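Local coordinates for 2-oxoadipate dioxygenase/decarboxylase (Pseudomonas putida, PDB 6W1G), which catalyses the iron(II)-dependent decarboxylation and hydroxylation of 2-oxoadipate to D-2-hydroxyglutarate, using dioxygen, in D-lysine catabolism, at residues D346-M351 and A357-F362; Q350-G355 and T378-L383. One frame throughout, in Å; residues are numbered along the deposited sequence.

In the fold
Contacts 1 and 2 start from the same place in the chain, the short helix 348-353, and their centres lie about 9 Å apart. Contact 1 comes first along the sequence and sets that helix on strand 359-363, the next element, reached through a five-residue connection; contact 2 reaches further on, to helix 380-385. Strand 359-363 pairs antiparallel with 389-393, so both short helices lie beside one two-stranded sheet. Y361 and F359 of contact 1 touch R352 of contact 2, the former through a probable hydrogen bond, so the two contacts form one continuous packed unit. Both sit well out from the middle of the chain, away from the metal and 2-oxoadipate sites.

Contact 1 (D346-M351 and A357-F362); sequences DDLAQM and AYFRYF
The apolar part of the contact centres on the ring of F359, which reaches from its strand to the first turn of helix 348-353. M351 supplies its CB, 4.0 Å from F359 CZ. In the conformer described, CD2 of L348 comes up at the ring's edge, in its plane, 3.8 Å from F359 CE2; a second conformer is present, so this touch is less certain than the others. The CG of F359 lies anti to its own carbonyl carbon (chi1 -70°), and this torsion sends the ring out toward the helix. M351 also serves a second neighbour: bent at chi3 (65°), its thioether chain brings CE to 4.2 Å from the CB of A357. The flexible methionine can take that bend, and the small alanine lets the chain pass close to the helix where the two segments come nearest.

The ring meets main chain as well as side chains. The carbonyl O of L348 lies 3.8 Å from F359 CZ and the carbonyl carbon of M351 lies 3.9 Å from F359 CE1, both approaching obliquely. A flat, wide side chain suits the place because it can meet this carbonyl O together with the CB and carbonyl carbon of M351. Beyond the contact, F359 also meets the ring of F391, with planes about 80° apart.

Polar bonds hold the helix start in shape. D347 is the N-cap: its OD1 accepts from Q350 N at 3.0 Å, using the anti lone pair, and an aspartate suits this position because its short carboxylate can fold back to a backbone N-H of the first turn. Just before it, both carboxylate oxygens of D346 are taken by the backbone N-H groups of R259 and H260.

The whole is a capped short helix followed by a tight connection into an antiparallel strand, its apolar side laid against the two-stranded sheet 359-363 and 389-393.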
loop_
_atom_site.group_PDB
_atom_site.type_symbol
_atom_site.label_atom_id
_atom_site.label_comp_id
_atom_site.label_asym_id
_atom_site.label_seq_id
_atom_site.Cartn_x
_atom_site.Cartn_y
_atom_site.Cartn_z
ATOM N N ASP A 346 17.243 15.314 6.818
ATOM C CA ASP A 346 16.551 15.534 5.545
ATOM C C ASP A 346 17.582 15.785 4.445
ATOM O O ASP A 346 17.400 16.620 3.555
ATOM C CB ASP A 346 15.505 16.652 5.639
ATOM C CG ASP A 346 14.533 16.647 4.472
ATOM O OD1 ASP A 346 14.436 15.615 3.761
ATOM O OD2 ASP A 346 13.847 17.686 4.276
ATOM N N ASP A 347 18.682 15.079 4.540
ATOM C CA ASP A 347 19.782 15.116 3.604
ATOM C C ASP A 347 20.035 13.659 3.226
ATOM O O ASP A 347 20.210 12.809 4.095
ATOM C CB ASP A 347 20.973 15.750 4.311
ATOM C CG ASP A 347 22.220 15.731 3.485
ATOM O OD1 ASP A 347 22.878 14.694 3.512
ATOM O OD2 ASP A 347 22.522 16.763 2.834
ATOM N N LEU A 348 20.029 13.364 1.938
ATOM C CA LEU A 348 20.114 11.960 1.508
ATOM C C LEU A 348 21.437 11.332 1.908
ATOM O O LEU A 348 21.476 10.162 2.324
ATOM C CB LEU A 348 19.986 11.827 -0.003
ATOM C CG LEU A 348 18.626 11.629 -0.658
ATOM C CD1 LEU A 348 18.831 11.294 -2.124
ATOM C CD2 LEU A 348 17.849 10.551 0.047
ATOM N N ALA A 349 22.542 12.075 1.781
ATOM C CA ALA A 349 23.821 11.531 2.202
ATOM C C ALA A 349 23.829 11.110 3.674
ATOM O O ALA A 349 24.455 10.099 4.031
ATOM C CB ALA A 349 24.953 12.504 1.873
ATOM N N GLN A 350 23.246 11.931 4.557
ATOM C CA GLN A 350 23.211 11.591 5.984
ATOM C C GLN A 350 22.249 10.448 6.245
ATOM O O GLN A 350 22.490 9.627 7.118
ATOM C CB GLN A 350 22.830 12.809 6.792
ATOM C CG GLN A 350 23.952 13.790 6.939
ATOM C CD GLN A 350 25.093 13.324 7.835
ATOM O OE1 GLN A 350 25.021 12.349 8.575
ATOM N NE2 GLN A 350 26.152 14.075 7.806
ATOM N N MET A 351 21.113 10.410 5.539
ATOM C CA MET A 351 20.228 9.280 5.692
ATOM C C MET A 351 20.931 7.979 5.346
ATOM O O MET A 351 20.703 6.945 5.981
ATOM C CB MET A 351 19.010 9.453 4.775
ATOM C CG MET A 351 18.069 10.591 5.169
ATOM S SD MET A 351 16.904 11.134 3.922
ATOM C CE MET A 351 15.866 9.706 3.701
ATOM N N ALA A 357 17.741 4.766 6.135
ATOM C CA ALA A 357 16.894 4.400 5.025
ATOM C C ALA A 357 17.620 3.401 4.151
ATOM O O ALA A 357 18.844 3.300 4.196
ATOM C CB ALA A 357 16.481 5.579 4.182
ATOM N N TYR A 358 16.860 2.657 3.354
ATOM C CA TYR A 358 17.427 1.759 2.348
ATOM C C TYR A 358 17.595 2.513 1.037
ATOM O O TYR A 358 16.821 3.414 0.716
ATOM C CB TYR A 358 16.498 0.549 2.126
ATOM C CG TYR A 358 16.428 -0.349 3.310
ATOM C CD1 TYR A 358 17.455 -1.215 3.616
ATOM C CD2 TYR A 358 15.299 -0.345 4.137
ATOM C CE1 TYR A 358 17.373 -2.048 4.712
ATOM C CE2 TYR A 358 15.189 -1.178 5.219
ATOM C CZ TYR A 358 16.252 -2.032 5.523
ATOM O OH TYR A 358 16.189 -2.836 6.629
ATOM N N PHE A 359 18.614 2.096 0.284
ATOM C CA PHE A 359 19.017 2.744 -0.965
ATOM C C PHE A 359 19.188 1.746 -2.070
ATOM O O PHE A 359 19.458 0.577 -1.849
ATOM C CB PHE A 359 20.322 3.534 -0.746
ATOM C CG PHE A 359 20.120 4.745 0.122
ATOM C CD1 PHE A 359 20.126 4.677 1.518
ATOM C CD2 PHE A 359 19.793 5.962 -0.479
ATOM C CE1 PHE A 359 19.801 5.807 2.269
ATOM C CE2 PHE A 359 19.503 7.085 0.281
ATOM C CZ PHE A 359 19.485 7.007 1.630
ATOM N N ARG A 360 19.095 2.229 -3.293
ATOM C CA ARG A 360 19.627 1.511 -4.457
ATOM C C ARG A 360 20.738 2.329 -5.081
ATOM O O ARG A 360 20.693 3.556 -5.127
ATOM C CB ARG A 360 18.510 1.240 -5.493
ATOM C CG ARG A 360 17.448 0.314 -4.974
ATOM C CD ARG A 360 16.289 0.166 -6.011
ATOM N NE ARG A 360 16.706 -0.668 -7.116
ATOM C CZ ARG A 360 16.248 -0.558 -8.345
ATOM N NH1 ARG A 360 15.321 0.313 -8.658
ATOM N NH2 ARG A 360 16.742 -1.360 -9.282
ATOM N N TYR A 361 21.718 1.604 -5.564
ATOM C CA TYR A 361 22.944 2.119 -6.121
ATOM C C TYR A 361 23.010 1.760 -7.591
ATOM O O TYR A 361 22.666 0.638 -7.960
ATOM C CB TYR A 361 24.141 1.504 -5.386
ATOM C CG TYR A 361 24.184 1.922 -3.929
ATOM C CD1 TYR A 361 23.438 1.242 -2.950
ATOM C CD2 TYR A 361 24.916 2.997 -3.519
ATOM C CE1 TYR A 361 23.463 1.595 -1.633
ATOM C CE2 TYR A 361 24.943 3.399 -2.196
ATOM C CZ TYR A 361 24.202 2.709 -1.258
ATOM O OH TYR A 361 24.256 3.108 0.027
ATOM N N PHE A 362 23.511 2.678 -8.423
ATOM C CA PHE A 362 23.537 2.527 -9.865
ATOM C C PHE A 362 24.876 2.972 -10.444
ATOM O O PHE A 362 25.408 4.013 -10.077
ATOM C CB PHE A 362 22.427 3.366 -10.501
ATOM C CG PHE A 362 21.064 3.041 -9.950
ATOM C CD1 PHE A 362 20.358 1.923 -10.368
ATOM C CD2 PHE A 362 20.502 3.821 -8.947
ATOM C CE1 PHE A 362 19.132 1.609 -9.830
ATOM C CE2 PHE A 362 19.269 3.486 -8.407
ATOM C CZ PHE A 362 18.586 2.398 -8.844
#

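Contact 2 (Q350-G355 and T378-L383); sequences QMREQG and TTLQGL
The guanidinium group of R352 is met at its edge by Q381, where NH1 of R352 donates to OE1 of Q381 at 2.7 Å. The acceptor is only 6° out of the guanidinium plane. The donor is tilted 31° from the carbonyl plane of Q381. Guanidinium and amide stand 60° apart. Also near the guanidinium plane, the methyl CD2 of L380 lies 3.4 Å from R352 NH2. Outside the pair, F391 makes a cation-pi interaction with R352, and Y361 OH is hydrogen-bonded to its NE. An arginine suits this place because its chain, extended from CG to NE, spans the distance between the helices and still offers several N-H groups.

Two short helices thus meet here, the end of 348-353 and the start of 380-385. The first closes in a Schellman motif, where G355 has the positive phi that glycine readily adopts; the second opens with T379 as N-cap, its OG1 accepting from G382 N at 2.9 Å. A methionine in place of R352 would probably leave Q381 OE1 without its charged donor and Y361 without its NE partner.

Q381 OE1 has a second donor, a water that also donates to E353 OE1 at 2.9 Å. This water links a surface glutamate to the neighbouring helix 380-385, while the NE2 of Q381 bonds to D385.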
loop_
_atom_site.group_PDB
_atom_site.type_symbol
_atom_site.label_atom_id
_atom_site.label_comp_id
_atom_site.label_asym_id
_atom_site.label_seq_id
_atom_site.Cartn_x
_atom_site.Cartn_y
_atom_site.Cartn_z
ATOM N N GLN A 350 23.246 11.931 4.557
ATOM C CA GLN A 350 23.211 11.591 5.984
ATOM C C GLN A 350 22.249 10.448 6.245
ATOM O O GLN A 350 22.490 9.627 7.118
ATOM C CB GLN A 350 22.830 12.809 6.792
ATOM C CG GLN A 350 23.952 13.790 6.939
ATOM C CD GLN A 350 25.093 13.324 7.835
ATOM O OE1 GLN A 350 25.021 12.349 8.575
ATOM N NE2 GLN A 350 26.152 14.075 7.806
ATOM N N MET A 351 21.113 10.410 5.539
ATOM C CA MET A 351 20.228 9.280 5.692
ATOM C C MET A 351 20.931 7.979 5.346
ATOM O O MET A 351 20.703 6.945 5.981
ATOM C CB MET A 351 19.010 9.453 4.775
ATOM C CG MET A 351 18.069 10.591 5.169
ATOM S SD MET A 351 16.904 11.134 3.922
ATOM C CE MET A 351 15.866 9.706 3.701
ATOM N N ARG A 352 21.797 8.022 4.337
ATOM C CA ARG A 352 22.607 6.879 3.982
ATOM C C ARG A 352 23.672 6.583 5.032
ATOM O O ARG A 352 23.793 5.442 5.500
ATOM C CB ARG A 352 23.200 7.118 2.609
ATOM C CG ARG A 352 24.075 5.993 2.161
ATOM C CD ARG A 352 24.698 6.236 0.745
ATOM N NE ARG A 352 25.846 5.319 0.666
ATOM C CZ ARG A 352 27.115 5.585 0.904
ATOM N NH1 ARG A 352 27.624 6.785 1.192
ATOM N NH2 ARG A 352 27.985 4.582 0.771
ATOM N N GLU A 353 24.496 7.566 5.372
ATOM C CA GLU A 353 25.618 7.313 6.260
ATOM C C GLU A 353 25.175 6.882 7.648
ATOM O O GLU A 353 25.833 6.037 8.272
ATOM C CB GLU A 353 26.515 8.554 6.342
ATOM C CG GLU A 353 27.836 8.311 6.953
ATOM C CD GLU A 353 28.707 9.524 6.835
ATOM O OE1 GLU A 353 29.385 9.677 5.791
ATOM O OE2 GLU A 353 28.698 10.350 7.776
ATOM N N GLN A 354 24.061 7.441 8.141
ATOM C CA GLN A 354 23.519 7.068 9.436
ATOM C C GLN A 354 22.670 5.813 9.382
ATOM O O GLN A 354 22.154 5.391 10.426
ATOM C CB GLN A 354 22.732 8.238 10.012
ATOM C CG GLN A 354 23.572 9.422 10.355
ATOM C CD GLN A 354 22.740 10.546 10.971
ATOM O OE1 GLN A 354 21.875 10.306 11.807
ATOM N NE2 GLN A 354 22.995 11.746 10.552
ATOM N N GLY A 355 22.508 5.199 8.218
ATOM C CA GLY A 355 21.794 3.936 8.131
ATOM C C GLY A 355 20.329 4.055 8.479
ATOM O O GLY A 355 19.772 3.145 9.114
ATOM N N THR A 378 38.776 2.983 -4.292
ATOM C CA THR A 378 38.732 1.646 -3.725
ATOM C C THR A 378 37.535 1.406 -2.812
ATOM O O THR A 378 37.404 0.282 -2.293
ATOM C CB THR A 378 40.012 1.327 -2.925
ATOM O OG1 THR A 378 40.147 2.192 -1.785
ATOM C CG2 THR A 378 41.272 1.446 -3.817
ATOM N N THR A 379 36.636 2.378 -2.664
ATOM C CA THR A 379 35.527 2.292 -1.734
ATOM C C THR A 379 34.262 2.768 -2.412
ATOM O O THR A 379 34.280 3.476 -3.431
ATOM C CB THR A 379 35.736 3.157 -0.478
ATOM O OG1 THR A 379 35.781 4.503 -0.908
ATOM C CG2 THR A 379 37.001 2.791 0.293
ATOM N N LEU A 380 33.143 2.357 -1.837
ATOM C CA LEU A 380 31.846 2.812 -2.323
ATOM C C LEU A 380 31.721 4.331 -2.230
ATOM O O LEU A 380 31.305 5.003 -3.180
ATOM C CB LEU A 380 30.735 2.116 -1.547
ATOM C CG LEU A 380 29.306 2.523 -1.905
ATOM C CD1 LEU A 380 29.019 2.350 -3.374
ATOM C CD2 LEU A 380 28.337 1.687 -1.058
ATOM N N GLN A 381 32.103 4.907 -1.085
ATOM C CA GLN A 381 32.038 6.344 -0.955
ATOM C C GLN A 381 32.936 7.033 -1.975
ATOM O O GLN A 381 32.575 8.074 -2.530
ATOM C CB GLN A 381 32.460 6.784 0.442
ATOM C CG GLN A 381 32.234 8.268 0.649
ATOM C CD GLN A 381 30.764 8.555 0.673
ATOM O OE1 GLN A 381 30.027 7.964 1.461
ATOM N NE2 GLN A 381 30.312 9.454 -0.166
ATOM N N GLY A 382 34.104 6.487 -2.223
ATOM C CA GLY A 382 34.991 7.106 -3.182
ATOM C C GLY A 382 34.438 7.084 -4.602
ATOM O O GLY A 382 34.606 8.038 -5.376
ATOM N N LEU A 383 33.770 5.988 -4.963
ATOM C CA LEU A 383 33.129 5.909 -6.265
ATOM C C LEU A 383 31.951 6.869 -6.374
ATOM O O LEU A 383 31.712 7.448 -7.429
ATOM C CB LEU A 383 32.650 4.476 -6.521
ATOM C CG LEU A 383 33.763 3.479 -6.765
ATOM C CD1 LEU A 383 33.239 2.071 -6.655
ATOM C CD2 LEU A 383 34.403 3.701 -8.128
HETATM O O HOH W 1 30.363 7.544 4.073
#